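Local coordinates for DNA helicase RecQ (Deinococcus radiodurans, PDB 2RHF), which probably couples ATP hydrolysis to 3'-5' unwinding of duplex DNA, and is represented here by one of its C-terminal HRDC domains, at residues A[67-70]-A[71-75]; A[7-10]-A[11-15]; A[23-26]-A[27-30]. One frame throughout, in Å; residues are numbered along the deposited sequence.

Contact 1: A[67-70]-A[71-75]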
ATOM      1  N   ILE A  67       2.362   4.586  -0.610  1.00  8.78           N
ATOM      2  CA  ILE A  67       1.168   3.913  -0.136  1.00  8.89           C
ATOM      3  C   ILE A  67       0.181   4.923   0.441  1.00  8.24           C
ATOM      4  O   ILE A  67      -1.014   4.888   0.123  1.00  8.52           O
ATOM      5  CB  ILE A  67       1.532   2.833   0.906  1.00  8.54           C
ATOM      6  CG1 ILE A  67       2.256   1.656   0.229  1.00  9.44           C
ATOM      7  CG2 ILE A  67       0.276   2.353   1.649  1.00  9.39           C
ATOM      8  CD1 ILE A  67       2.959   0.700   1.196  1.00 10.11           C
ATOM      9  N   LEU A  68       0.653   5.813   1.301  1.00  8.38           N
ATOM     10  CA  LEU A  68      -0.243   6.823   1.888  1.00  9.02           C
ATOM     11  C   LEU A  68      -0.857   7.688   0.806  1.00  8.99           C
ATOM     12  O   LEU A  68      -2.030   8.030   0.876  1.00  9.02           O
ATOM     13  CB  LEU A  68       0.498   7.691   2.894  1.00  9.85           C
ATOM     14  CG  LEU A  68       1.014   6.966   4.143  1.00 10.70           C
ATOM     15  CD1 LEU A  68       1.720   7.950   5.069  1.00 12.85           C
ATOM     16  CD2 LEU A  68      -0.118   6.240   4.888  1.00 11.59           C
ATOM     17  N   ASP A  69      -0.066   8.043  -0.202  1.00  8.86           N
ATOM     18  CA  ASP A  69      -0.542   8.880  -1.299  1.00  9.42           C
ATOM     19  C   ASP A  69      -1.601   8.138  -2.129  1.00  8.93           C
ATOM     20  O   ASP A  69      -2.586   8.745  -2.559  1.00  9.10           O
ATOM     21  CB  ASP A  69       0.677   9.320  -2.130  1.00 10.13           C
ATOM     22  CG  ASP A  69       0.323  10.108  -3.379  1.00 11.57           C
ATOM     23  OD1 ASP A  69      -0.585  10.975  -3.345  1.00 12.39           O
ATOM     24  OD2 ASP A  69       1.027   9.879  -4.391  1.00 13.97           O
ATOM     25  N   ALA A  70      -1.413   6.841  -2.367  1.00  8.92           N
ATOM     26  CA  ALA A  70      -2.430   6.065  -3.077  1.00  9.32           C
ATOM     27  C   ALA A  70      -3.764   6.083  -2.307  1.00  8.82           C
ATOM     28  O   ALA A  70      -4.828   6.335  -2.880  1.00  9.31           O
ATOM     29  CB  ALA A  70      -1.960   4.634  -3.305  1.00  9.68           C
ATOM     30  N   ILE A  71      -3.695   5.829  -1.007  1.00  8.46           N
ATOM     31  CA  ILE A  71      -4.880   5.847  -0.166  1.00  8.95           C
ATOM     32  C   ILE A  71      -5.537   7.234  -0.188  1.00  9.05           C
ATOM     33  O   ILE A  71      -6.755   7.345  -0.363  1.00  9.57           O
ATOM     34  CB  ILE A  71      -4.506   5.400   1.261  1.00  9.00           C
ATOM     35  CG1 ILE A  71      -4.161   3.897   1.258  1.00  9.77           C
ATOM     36  CG2 ILE A  71      -5.642   5.691   2.251  1.00  9.95           C
ATOM     37  CD1 ILE A  71      -3.436   3.419   2.493  1.00 10.13           C
ATOM     38  N   ASN A  72      -4.743   8.290  -0.023  1.00  9.03           N
ATOM     39  CA  ASN A  72      -5.283   9.642  -0.019  1.00  9.70           C
ATOM     40  C   ASN A  72      -5.897  10.041  -1.335  1.00  9.58           C
ATOM     41  O   ASN A  72      -6.903  10.746  -1.367  1.00 10.17           O
ATOM     42  CB  ASN A  72      -4.207  10.637   0.387  1.00 10.86           C
ATOM     43  CG  ASN A  72      -3.903  10.565   1.859  1.00 12.52           C
ATOM     44  OD1 ASN A  72      -4.785  10.284   2.653  1.00 15.02           O
ATOM     45  ND2 ASN A  72      -2.666  10.812   2.228  1.00 15.14           N
ATOM     46  N   THR A  73      -5.313   9.578  -2.432  1.00  9.34           N
ATOM     47  CA  THR A  73      -5.845   9.900  -3.746  1.00 10.16           C
ATOM     48  C   THR A  73      -7.257   9.335  -3.890  1.00  9.86           C
ATOM     49  O   THR A  73      -8.151   9.993  -4.439  1.00 10.49           O
ATOM     50  CB  THR A  73      -4.902   9.399  -4.860  1.00 10.07           C
ATOM     51  OG1 THR A  73      -3.647  10.085  -4.757  1.00 10.29           O
ATOM     52  CG2 THR A  73      -5.482   9.683  -6.239  1.00 12.07           C
ATOM     53  N   VAL A  74      -7.460   8.117  -3.399  1.00  9.16           N
ATOM     54  CA  VAL A  74      -8.790   7.510  -3.414  1.00 10.07           C
ATOM     55  C   VAL A  74      -9.743   8.203  -2.440  1.00  9.95           C
ATOM     56  O   VAL A  74     -10.879   8.517  -2.795  1.00 10.83           O
ATOM     57  CB  VAL A  74      -8.703   5.999  -3.114  1.00 10.43           C
ATOM     58  CG1 VAL A  74     -10.108   5.400  -2.939  1.00 11.39           C
ATOM     59  CG2 VAL A  74      -7.924   5.295  -4.212  1.00 12.12           C
ATOM     60  N   LEU A  75      -9.304   8.429  -1.206  1.00 10.08           N
ATOM     61  CA  LEU A  75     -10.214   8.978  -0.195  1.00 10.81           C
ATOM     62  C   LEU A  75     -10.621  10.411  -0.493  1.00 11.43           C
ATOM     63  O   LEU A  75     -11.759  10.795  -0.222  1.00 12.96           O
ATOM     64  CB  LEU A  75      -9.596   8.902   1.188  1.00 11.27           C
ATOM     65  CG  LEU A  75      -9.368   7.509   1.764  1.00 11.43           C
ATOM     66  CD1 LEU A  75      -8.675   7.600   3.097  1.00 13.62           C
ATOM     67  CD2 LEU A  75     -10.650   6.726   1.876  1.00 13.90           C
TER

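Contact 2: A[7-10]-A[11-15]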
ATOM      1  N   LEU A   7      -9.943   1.455  -2.998  1.00 10.57           N
ATOM      2  CA  LEU A   7      -8.635   1.440  -2.342  1.00 10.61           C
ATOM      3  C   LEU A   7      -7.808   0.268  -2.835  1.00  9.96           C
ATOM      4  O   LEU A   7      -6.613   0.417  -3.123  1.00  9.73           O
ATOM      5  CB  LEU A   7      -8.814   1.369  -0.830  1.00 10.80           C
ATOM      6  CG  LEU A   7      -9.329   2.654  -0.182  1.00 11.31           C
ATOM      7  CD1 LEU A   7      -9.845   2.380   1.225  1.00 12.80           C
ATOM      8  CD2 LEU A   7      -8.235   3.723  -0.162  1.00 12.26           C
ATOM      9  N   SER A   8      -8.436  -0.904  -2.924  1.00 10.17           N
ATOM     10  CA  SER A   8      -7.731  -2.106  -3.349  1.00 10.68           C
ATOM     11  C   SER A   8      -7.194  -1.962  -4.771  1.00 10.56           C
ATOM     12  O   SER A   8      -6.071  -2.371  -5.046  1.00 10.57           O
ATOM     13  CB  SER A   8      -8.648  -3.324  -3.251  1.00 11.27           C
ATOM     14  OG  SER A   8      -9.024  -3.569  -1.905  1.00 12.53           O
ATOM     15  N   GLU A   9      -7.991  -1.360  -5.651  1.00 11.07           N
ATOM     16  CA  GLU A   9      -7.554  -1.114  -7.024  1.00 12.64           C
ATOM     17  C   GLU A   9      -6.349  -0.172  -7.068  1.00 10.68           C
ATOM     18  O   GLU A   9      -5.384  -0.438  -7.782  1.00 10.79           O
ATOM     19  CB  GLU A   9      -8.691  -0.534  -7.884  1.00 13.50           C
ATOM     20  CG  GLU A   9      -8.200  -0.059  -9.281  1.00 17.59           C
ATOM     21  CD  GLU A   9      -9.258   0.665 -10.122  1.00 17.93           C
ATOM     22  OE1 GLU A   9     -10.464   0.519  -9.840  1.00 23.31           O
ATOM     23  OE2 GLU A   9      -8.880   1.377 -11.093  1.00 21.40           O
ATOM     24  N   ALA A  10      -6.409   0.931  -6.316  1.00 10.20           N
ATOM     25  CA  ALA A  10      -5.293   1.873  -6.299  1.00 10.11           C
ATOM     26  C   ALA A  10      -4.042   1.199  -5.768  1.00  9.15           C
ATOM     27  O   ALA A  10      -2.947   1.424  -6.285  1.00  9.31           O
ATOM     28  CB  ALA A  10      -5.633   3.089  -5.480  1.00 10.59           C
ATOM     29  N   LEU A  11      -4.193   0.366  -4.745  1.00  8.93           N
ATOM     30  CA  LEU A  11      -3.043  -0.324  -4.194  1.00  9.03           C
ATOM     31  C   LEU A  11      -2.461  -1.352  -5.176  1.00  8.86           C
ATOM     32  O   LEU A  11      -1.244  -1.504  -5.255  1.00  8.86           O
ATOM     33  CB  LEU A  11      -3.393  -0.961  -2.862  1.00  9.54           C
ATOM     34  CG  LEU A  11      -3.654   0.053  -1.744  1.00  9.84           C
ATOM     35  CD1 LEU A  11      -4.405  -0.619  -0.608  1.00 12.31           C
ATOM     36  CD2 LEU A  11      -2.361   0.698  -1.246  1.00 11.34           C
ATOM     37  N   ARG A  12      -3.320  -2.024  -5.940  1.00  9.19           N
ATOM     38  CA  ARG A  12      -2.836  -2.916  -6.989  1.00  9.83           C
ATOM     39  C   ARG A  12      -2.109  -2.143  -8.087  1.00  9.56           C
ATOM     40  O   ARG A  12      -1.086  -2.598  -8.607  1.00  9.63           O
ATOM     41  CB  ARG A  12      -3.984  -3.719  -7.596  1.00 10.85           C
ATOM     42  CG  ARG A  12      -4.405  -4.892  -6.743  1.00 11.89           C
ATOM     43  CD  ARG A  12      -5.353  -5.857  -7.462  1.00 14.12           C
ATOM     44  NE  ARG A  12      -5.458  -7.076  -6.658  1.00 15.93           N
ATOM     45  CZ  ARG A  12      -6.263  -7.221  -5.604  1.00 16.65           C
ATOM     46  NH1 ARG A  12      -7.101  -6.257  -5.256  1.00 17.50           N
ATOM     47  NH2 ARG A  12      -6.244  -8.346  -4.905  1.00 18.65           N
ATOM     48  N   GLU A  13      -2.638  -0.972  -8.445  1.00  9.27           N
ATOM     49  CA  GLU A  13      -2.002  -0.107  -9.438  1.00  9.94           C
ATOM     50  C   GLU A  13      -0.653   0.381  -8.931  1.00  9.20           C
ATOM     51  O   GLU A  13       0.335   0.395  -9.671  1.00  9.66           O
ATOM     52  CB  GLU A  13      -2.927   1.063  -9.782  1.00  9.86           C
ATOM     53  CG  GLU A  13      -4.139   0.596 -10.597  1.00 11.00           C
ATOM     54  CD  GLU A  13      -5.277   1.605 -10.687  1.00 11.70           C
ATOM     55  OE1 GLU A  13      -5.294   2.613  -9.953  1.00 12.46           O
ATOM     56  OE2 GLU A  13      -6.195   1.361 -11.505  1.00 14.64           O
ATOM     57  N   LEU A  14      -0.598   0.778  -7.666  1.00  8.79           N
ATOM     58  CA  LEU A  14       0.666   1.187  -7.062  1.00  8.70           C
ATOM     59  C   LEU A  14       1.654   0.026  -7.085  1.00  8.44           C
ATOM     60  O   LEU A  14       2.829   0.190  -7.453  1.00  8.87           O
ATOM     61  CB  LEU A  14       0.460   1.659  -5.634  1.00  8.92           C
ATOM     62  CG  LEU A  14       1.761   1.903  -4.864  1.00  9.02           C
ATOM     63  CD1 LEU A  14       2.624   2.988  -5.505  1.00  9.93           C
ATOM     64  CD2 LEU A  14       1.467   2.238  -3.430  1.00 10.35           C
ATOM     65  N   ARG A  15       1.200  -1.152  -6.678  1.00  8.66           N
ATOM     66  CA  ARG A  15       2.080  -2.312  -6.638  1.00  9.25           C
ATOM     67  C   ARG A  15       2.695  -2.586  -8.021  1.00  9.34           C
ATOM     68  O   ARG A  15       3.890  -2.867  -8.120  1.00  9.92           O
ATOM     69  CB  ARG A  15       1.339  -3.519  -6.081  1.00  9.17           C
ATOM     70  CG  ARG A  15       2.228  -4.761  -5.912  1.00  9.55           C
ATOM     71  CD  ARG A  15       1.575  -5.815  -5.059  1.00 10.27           C
ATOM     72  NE  ARG A  15       0.361  -6.345  -5.680  1.00  9.65           N
ATOM     73  CZ  ARG A  15      -0.424  -7.257  -5.115  1.00  9.82           C
ATOM     74  NH1 ARG A  15      -0.124  -7.757  -3.916  1.00 10.35           N
ATOM     75  NH2 ARG A  15      -1.497  -7.679  -5.746  1.00 11.23           N
TER

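Contact 3: A[23-26]-A[27-30]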
ATOM      1  N   GLY A  23      11.912  -4.023 -10.368  1.00 15.19           N
ATOM      2  CA  GLY A  23      12.099  -5.348 -10.959  1.00 15.44           C
ATOM      3  C   GLY A  23      11.612  -6.514 -10.097  1.00 15.33           C
ATOM      4  O   GLY A  23      11.817  -7.675 -10.457  1.00 16.54           O
ATOM      5  N   TYR A  24      10.966  -6.216  -8.963  1.00 14.17           N
ATOM      6  CA  TYR A  24      10.470  -7.249  -8.057  1.00 13.73           C
ATOM      7  C   TYR A  24       9.095  -7.752  -8.455  1.00 12.91           C
ATOM      8  O   TYR A  24       8.329  -7.058  -9.141  1.00 13.63           O
ATOM      9  CB  TYR A  24      10.409  -6.726  -6.623  1.00 14.43           C
ATOM     10  CG  TYR A  24      11.720  -6.274  -6.028  1.00 15.32           C
ATOM     11  CD1 TYR A  24      12.928  -6.870  -6.395  1.00 17.83           C
ATOM     12  CD2 TYR A  24      11.747  -5.296  -5.039  1.00 15.75           C
ATOM     13  CE1 TYR A  24      14.134  -6.463  -5.819  1.00 19.98           C
ATOM     14  CE2 TYR A  24      12.941  -4.889  -4.455  1.00 18.12           C
ATOM     15  CZ  TYR A  24      14.130  -5.474  -4.854  1.00 18.89           C
ATOM     16  OH  TYR A  24      15.320  -5.078  -4.278  1.00 20.55           O
ATOM     17  N   SER A  25       8.765  -8.946  -7.976  1.00 12.62           N
ATOM     18  CA  SER A  25       7.430  -9.505  -8.146  1.00 12.06           C
ATOM     19  C   SER A  25       6.421  -8.784  -7.264  1.00 11.23           C
ATOM     20  O   SER A  25       6.781  -8.104  -6.306  1.00 10.99           O
ATOM     21  CB  SER A  25       7.435 -10.983  -7.770  1.00 12.30           C
ATOM     22  OG  SER A  25       7.697 -11.088  -6.384  1.00 11.90           O
ATOM     23  N   ALA A  26       5.144  -8.975  -7.569  1.00 11.25           N
ATOM     24  CA  ALA A  26       4.086  -8.447  -6.706  1.00 11.31           C
ATOM     25  C   ALA A  26       4.283  -8.899  -5.272  1.00 10.83           C
ATOM     26  O   ALA A  26       4.215  -8.093  -4.342  1.00 10.66           O
ATOM     27  CB  ALA A  26       2.724  -8.885  -7.205  1.00 11.89           C
ATOM     28  N   PHE A  27       4.519 -10.196  -5.093  1.00 10.66           N
ATOM     29  CA  PHE A  27       4.709 -10.779  -3.786  1.00 10.77           C
ATOM     30  C   PHE A  27       5.815 -10.085  -2.986  1.00 10.30           C
ATOM     31  O   PHE A  27       5.642  -9.804  -1.800  1.00 10.51           O
ATOM     32  CB  PHE A  27       4.987 -12.281  -3.923  1.00 11.50           C
ATOM     33  CG  PHE A  27       5.330 -12.930  -2.633  1.00 11.35           C
ATOM     34  CD1 PHE A  27       4.325 -13.274  -1.729  1.00 12.79           C
ATOM     35  CD2 PHE A  27       6.656 -13.130  -2.277  1.00 12.05           C
ATOM     36  CE1 PHE A  27       4.645 -13.834  -0.489  1.00 12.52           C
ATOM     37  CE2 PHE A  27       6.974 -13.673  -1.044  1.00 13.16           C
ATOM     38  CZ  PHE A  27       5.960 -14.019  -0.150  1.00 12.64           C
ATOM     39  N   VAL A  28       6.947  -9.814  -3.631  1.00 10.42           N
ATOM     40  CA  VAL A  28       8.074  -9.183  -2.963  1.00 10.97           C
ATOM     41  C   VAL A  28       7.798  -7.706  -2.654  1.00 10.95           C
ATOM     42  O   VAL A  28       8.280  -7.196  -1.648  1.00 11.50           O
ATOM     43  CB  VAL A  28       9.366  -9.375  -3.786  1.00 11.17           C
ATOM     44  CG1 VAL A  28      10.498  -8.475  -3.307  1.00 13.05           C
ATOM     45  CG2 VAL A  28       9.800 -10.838  -3.727  1.00 11.61           C
ATOM     46  N   VAL A  29       7.012  -7.033  -3.493  1.00 10.54           N
ATOM     47  CA  VAL A  29       6.619  -5.648  -3.216  1.00 10.27           C
ATOM     48  C   VAL A  29       5.738  -5.594  -1.955  1.00  9.97           C
ATOM     49  O   VAL A  29       6.130  -5.005  -0.960  1.00 10.65           O
ATOM     50  CB  VAL A  29       5.992  -4.974  -4.460  1.00 10.01           C
ATOM     51  CG1 VAL A  29       5.423  -3.604  -4.100  1.00 10.90           C
ATOM     52  CG2 VAL A  29       7.056  -4.840  -5.551  1.00 10.93           C
ATOM     53  N   PHE A  30       4.554  -6.193  -2.008  1.00 10.02           N
ATOM     54  CA  PHE A  30       3.774  -6.508  -0.811  1.00 10.12           C
ATOM     55  C   PHE A  30       2.691  -7.502  -1.161  1.00  9.74           C
ATOM     56  O   PHE A  30       2.168  -7.502  -2.268  1.00 10.04           O
ATOM     57  CB  PHE A  30       3.231  -5.264  -0.048  1.00 10.51           C
ATOM     58  CG  PHE A  30       2.432  -4.284  -0.884  1.00 10.18           C
ATOM     59  CD1 PHE A  30       1.081  -4.500  -1.144  1.00 11.29           C
ATOM     60  CD2 PHE A  30       3.019  -3.109  -1.341  1.00 11.33           C
ATOM     61  CE1 PHE A  30       0.338  -3.579  -1.869  1.00 11.87           C
ATOM     62  CE2 PHE A  30       2.271  -2.169  -2.066  1.00 11.55           C
ATOM     63  CZ  PHE A  30       0.937  -2.415  -2.339  1.00 11.74           C
TER

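Contact 1: A[67-70]-A[71-75]
Thr73 folds its hydroxyl back onto the Asp69 carbonyl one turn earlier in helix 57-76, the last helix of this all-helical HRDC domain. Thr73 CB lies 3.3 Å from Asp69 O. With OG1 turned beside the backbone N (chi1 -63°), the hydroxyl donates a hydrogen bond of 2.8 Å from Thr73 OG1 to Asp69 O, coming from above the carbonyl plane. Thr73 N reaches the same Asp69 O, at 2.9 Å, from the opposite face, so one oxygen on the exposed side of the helix is gripped twice.

Asn72 lays its stem and amide against the carbonyl of Leu68, one turn back, with Asn72 CG 3.3 Å from Leu68 O. The nearby ND2 is too poorly aimed to bond there, while OD1 accepts a hydrogen bond from Arg44. Replacing Asn72 by an alanine would probably leave Arg44 without this acceptor and uncover the carbonyl of Leu68.

On the buried side, Ile67 and Ile71 run side by side and point the same way, and Ile67 continues the apolar surface onto Leu14 of helix 4-22. Ile71 CD1 ends 4.0 Å from Ile67 CG2 and 3.7 Å from Ile67 O.

Contact 2: A[7-10]-A[11-15]
Leu11 begins a helical turn that rests on the one before it, its N bonded to Leu7 O and its side chain leaning over that same carbonyl. Leu11 CG lies 3.3 Å from Leu7 O, CD1 stays over the same oxygen, and Leu38 of helix 32-41 covers the side chain.

Arg12 donates its N to Ser8 O and carries CG across that oxygen before extending as far as NE. The guanidinium then comes back alongside Ser8, whose CB sits at its edge, near its plane, 3.9 Å from Arg12 NH1. The Ser8 hydroxyl is turned to another partner, the carbonyl of Asn4.

Glu13 brings its CG to 3.2 Å from Glu9 O, with CG beside its own backbone N (chi1 -71°). Glu9 has CG opposite its N instead (chi1 171°), and the two extended chains converge with their carboxylate planes perpendicular, 90° apart. Glu9 OE2 and Glu13 OE2 are only 2.7 Å apart, which suggests that one of the acids probably holds a proton in this crystal.

Leu14 N bonds to Ala10 O at 2.8 Å, and the leucine side chain leads away to Arg66 and Ile67 of helix 57-76. Arg15 closes the segment with its N on Leu11 O, while its buried side chain reaches inward and NH1 bonds to Phe30 O and Asn32 OD1. Leucines on the inner side and the two glutamates on the outer one make this an amphipathic helix, as expected in the helical bundle of an HRDC domain.

Contact 3: A[23-26]-A[27-30]
One methyl of Val28, CG1, approaches the Tyr24 ring obliquely, lying 3.7 Å from Tyr24 CG and also touching CD2 and CB. Tyr63 of helix 57-76 is a further neighbour of the tyrosine, whereas the Phe27 ring is carried away from the turn. These contacts surround the start of the short helix 26-29, an N-capped helix with a hydrophobic staple: Tyr24, just before the cap, packs its CB 4.0 Å from Val29 CG2, bridging the residues on either side of the first turn.

Ser25 is the N-cap. Its chi1 of 66° sets OG between N and C, from where it reaches over the open end of the helix and accepts a bond from Val28 N, 3.1 Å from Ser25 OG. Thus an amide with no helical carbonyl ahead of it is satisfied by a side chain, and Val28 CG2 closes in beside the hydroxyl at 3.4 Å from Ser25 OG.

Before the cap, Gly23, the first residue past helix 4-22, has a positive phi of 78°, a backbone shape that favours glycine. Ala26 and Val29 rest on Arg15 of helix 4-22, and Arg59 bonds to Val28 O. The backbone supplies the remaining ties: Val29 N bonds to Ser25 O, and at the far end Phe30 N donates to Ala26 O over 3.0 Å.

Overall arrangement
Along the chain, contact 2 on helix 4-22 comes first, contact 3 follows at the turn into helix 26-29, and contact 1 closes the series on helix 57-76. Contacts 1 and 2 have centres 9 Å apart and pack directly, with Val74 CG2 3.4 Å from Ala10 CB, so the first and last helices of the HRDC domain lie against each other. Contact 3, 13 Å from contact 2 between centres, is joined to it through Arg15, whose chain packs on Ala26 and Val29. Contacts 1 and 3, about 20 Å apart between centres, lie on opposite sides of the chain's centre; helix 4-22 thus links both ends of this compact domain.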